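PDB 3R4V: putative uncharacterized protein from Pseudomonas phage 201phi2-1, which is a phage tubulin-like protein of the tubulin superfamily that binds guanosine-5'-diphosphate in its nucleotide pocket. Local coordinates for residues Thr48-Thr53 against Pro72-Thr77. Residues are numbered along the deposited sequence; the frame is centred on the assembly and turned at random.
Sequences TLTKGT and PALMDT
Leu74, on the short helix 71-76, puts its two methyl groups against two threonines at the end of strand 46-49 and in the loop that follows. Its CD2 meets Thr48 CG2 at 3.7 Å, the two side chains passing alongside in opposite directions, while CD1 reaches Thr50 CG2 at 4.1 Å, crossing nearly at a right angle. A forked leucine suits this place, since each branch finds its own methyl, and a threonine offers a methyl for packing while keeping a hydroxyl for other work. With chi1 at -53°, Thr48 keeps OG1 beside its backbone N and swings CG2 to the far side from that N, where it meets the leucine. Thr50, buried, uses its OG1 to donate to Thr53 OG1 at 2.7 Å, a link within its own segment; Thr53 OG1 is in turn bonded to Thr33 O.

Phe31 of the neighbouring strand 28-32 and Leu98 of helix 95-108 also touch Leu74, which places the contact between the outermost strand 46-49 of the sheet and helix 95-108. The outer side is looser: Thr48 OG1 and Thr77 OG1 stay 4.4 Å apart, and exposed Thr77 turns its hydroxyl back to Leu74 O at 2.8 Å, in the carbonyl plane. That oxygen also accepts from Thr77 N, so two bonds from one residue grip it. Between the two segments the contact is thus methyl packing, resting on shape and apolar burial with little directional character.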
ATOM      1  N   THR A  48      -4.119  12.268 -12.558  1.00 38.13           N
ATOM      2  CA  THR A  48      -3.683  13.618 -12.238  1.00 33.72           C
ATOM      3  C   THR A  48      -2.182  13.630 -11.979  1.00 34.78           C
ATOM      4  O   THR A  48      -1.686  12.881 -11.143  1.00 37.61           O
ATOM      5  CB  THR A  48      -4.423  14.168 -11.009  1.00 36.94           C
ATOM      6  OG1 THR A  48      -5.840  14.051 -11.208  1.00 44.92           O
ATOM      7  CG2 THR A  48      -4.056  15.627 -10.769  1.00 46.29           C
ATOM      8  N   LEU A  49      -1.466  14.469 -12.723  1.00 40.05           N
ATOM      9  CA  LEU A  49      -0.018  14.601 -12.568  1.00 38.29           C
ATOM     10  C   LEU A  49       0.322  15.929 -11.899  1.00 34.26           C
ATOM     11  O   LEU A  49      -0.193  16.976 -12.301  1.00 43.05           O
ATOM     12  CB  LEU A  49       0.683  14.522 -13.929  1.00 38.40           C
ATOM     13  CG  LEU A  49       0.321  13.314 -14.798  1.00 43.98           C
ATOM     14  CD1 LEU A  49       1.047  13.390 -16.133  1.00 51.82           C
ATOM     15  CD2 LEU A  49       0.632  12.007 -14.084  1.00 50.27           C
ATOM     16  N   THR A  50       1.173  15.875 -10.872  1.00 39.02           N
ATOM     17  CA  THR A  50       1.591  17.076 -10.159  1.00 35.98           C
ATOM     18  C   THR A  50       2.395  18.003 -11.064  1.00 43.08           C
ATOM     19  O   THR A  50       3.003  17.568 -12.045  1.00 47.36           O
ATOM     20  CB  THR A  50       2.430  16.749  -8.897  1.00 30.01           C
ATOM     21  OG1 THR A  50       3.531  15.906  -9.255  1.00 36.34           O
ATOM     22  CG2 THR A  50       1.583  16.034  -7.855  1.00 30.73           C
ATOM     23  N   LYS A  51       2.381  19.284 -10.724  1.00 39.23           N
ATOM     24  CA  LYS A  51       3.054  20.306 -11.514  1.00 38.29           C
ATOM     25  C   LYS A  51       4.492  20.526 -11.041  1.00 43.19           C
ATOM     26  O   LYS A  51       4.800  20.377  -9.854  1.00 47.39           O
ATOM     27  CB  LYS A  51       2.266  21.618 -11.446  1.00 51.28           C
ATOM     28  CG  LYS A  51       0.980  21.612 -12.272  1.00 65.50           C
ATOM     29  CD  LYS A  51      -0.170  22.297 -11.541  1.00 78.28           C
ATOM     30  CE  LYS A  51       0.200  23.707 -11.100  1.00 88.35           C
ATOM     31  NZ  LYS A  51       0.436  24.619 -12.253  1.00 95.33           N
ATOM     32  N   GLY A  52       5.368  20.864 -11.982  1.00 42.53           N
ATOM     33  CA  GLY A  52       6.749  21.190 -11.678  1.00 42.30           C
ATOM     34  C   GLY A  52       7.587  20.062 -11.111  1.00 40.16           C
ATOM     35  O   GLY A  52       8.573  20.315 -10.414  1.00 41.34           O
ATOM     36  N   THR A  53       7.218  18.819 -11.414  1.00 38.94           N
ATOM     37  CA  THR A  53       7.902  17.668 -10.828  1.00 44.37           C
ATOM     38  C   THR A  53       8.526  16.723 -11.851  1.00 50.76           C
ATOM     39  O   THR A  53       8.942  15.622 -11.497  1.00 46.46           O
ATOM     40  CB  THR A  53       6.965  16.833  -9.929  1.00 40.96           C
ATOM     41  OG1 THR A  53       5.749  16.553 -10.631  1.00 41.95           O
ATOM     42  CG2 THR A  53       6.646  17.574  -8.636  1.00 39.76           C
ATOM     43  N   PRO A  72      -3.664  19.567  -1.251  1.00 36.69           N
ATOM     44  CA  PRO A  72      -5.060  20.009  -1.149  1.00 41.75           C
ATOM     45  C   PRO A  72      -5.753  19.997  -2.512  1.00 42.66           C
ATOM     46  O   PRO A  72      -6.912  19.587  -2.612  1.00 41.01           O
ATOM     47  CB  PRO A  72      -4.934  21.437  -0.625  1.00 42.72           C
ATOM     48  CG  PRO A  72      -3.608  21.461   0.081  1.00 41.96           C
ATOM     49  CD  PRO A  72      -2.725  20.579  -0.739  1.00 38.12           C
ATOM     50  N   ALA A  73      -5.045  20.427  -3.550  1.00 34.63           N
ATOM     51  CA  ALA A  73      -5.591  20.388  -4.902  1.00 41.22           C
ATOM     52  C   ALA A  73      -5.889  18.957  -5.354  1.00 39.76           C
ATOM     53  O   ALA A  73      -6.902  18.718  -6.017  1.00 40.62           O
ATOM     54  CB  ALA A  73      -4.655  21.080  -5.888  1.00 41.58           C
ATOM     55  N   LEU A  74      -5.018  18.010  -5.002  1.00 35.41           N
ATOM     56  CA  LEU A  74      -5.258  16.611  -5.362  1.00 38.37           C
ATOM     57  C   LEU A  74      -6.481  16.067  -4.638  1.00 35.96           C
ATOM     58  O   LEU A  74      -7.264  15.318  -5.219  1.00 34.11           O
ATOM     59  CB  LEU A  74      -4.042  15.720  -5.075  1.00 33.56           C
ATOM     60  CG  LEU A  74      -2.747  16.094  -5.795  1.00 38.53           C
ATOM     61  CD1 LEU A  74      -1.699  15.000  -5.644  1.00 36.73           C
ATOM     62  CD2 LEU A  74      -3.009  16.389  -7.264  1.00 43.69           C
ATOM     63  N   MET A  75      -6.646  16.458  -3.377  1.00 34.55           N
ATOM     64  CA  MET A  75      -7.726  15.931  -2.551  1.00 32.03           C
ATOM     65  C   MET A  75      -9.097  16.389  -3.050  1.00 29.14           C
ATOM     66  O   MET A  75     -10.084  15.678  -2.895  1.00 33.11           O
ATOM     67  CB  MET A  75      -7.534  16.301  -1.074  1.00 29.04           C
ATOM     68  CG  MET A  75      -6.290  15.669  -0.408  1.00 26.36           C
ATOM     69  SD  MET A  75      -6.131  13.892  -0.677  1.00 29.34           S
ATOM     70  CE  MET A  75      -7.691  13.309  -0.023  1.00 27.27           C
ATOM     71  N   ASP A  76      -9.157  17.574  -3.648  1.00 36.35           N
ATOM     72  CA  ASP A  76     -10.419  18.073  -4.191  1.00 42.25           C
ATOM     73  C   ASP A  76     -10.937  17.220  -5.345  1.00 40.66           C
ATOM     74  O   ASP A  76     -12.131  17.223  -5.637  1.00 48.83           O
ATOM     75  CB  ASP A  76     -10.302  19.536  -4.626  1.00 54.14           C
ATOM     76  CG  ASP A  76     -10.436  20.499  -3.462  1.00 70.46           C
ATOM     77  OD1 ASP A  76     -11.143  20.161  -2.489  1.00 75.74           O
ATOM     78  OD2 ASP A  76      -9.833  21.593  -3.520  1.00 75.93           O
ATOM     79  N   THR A  77     -10.044  16.489  -5.999  1.00 40.12           N
ATOM     80  CA  THR A  77     -10.459  15.611  -7.084  1.00 40.74           C
ATOM     81  C   THR A  77     -10.878  14.230  -6.578  1.00 36.68           C
ATOM     82  O   THR A  77     -11.295  13.382  -7.359  1.00 36.95           O
ATOM     83  CB  THR A  77      -9.353  15.434  -8.142  1.00 38.70           C
ATOM     84  OG1 THR A  77      -8.355  14.534  -7.651  1.00 35.38           O
ATOM     85  CG2 THR A  77      -8.711  16.781  -8.497  1.00 41.08           C
TER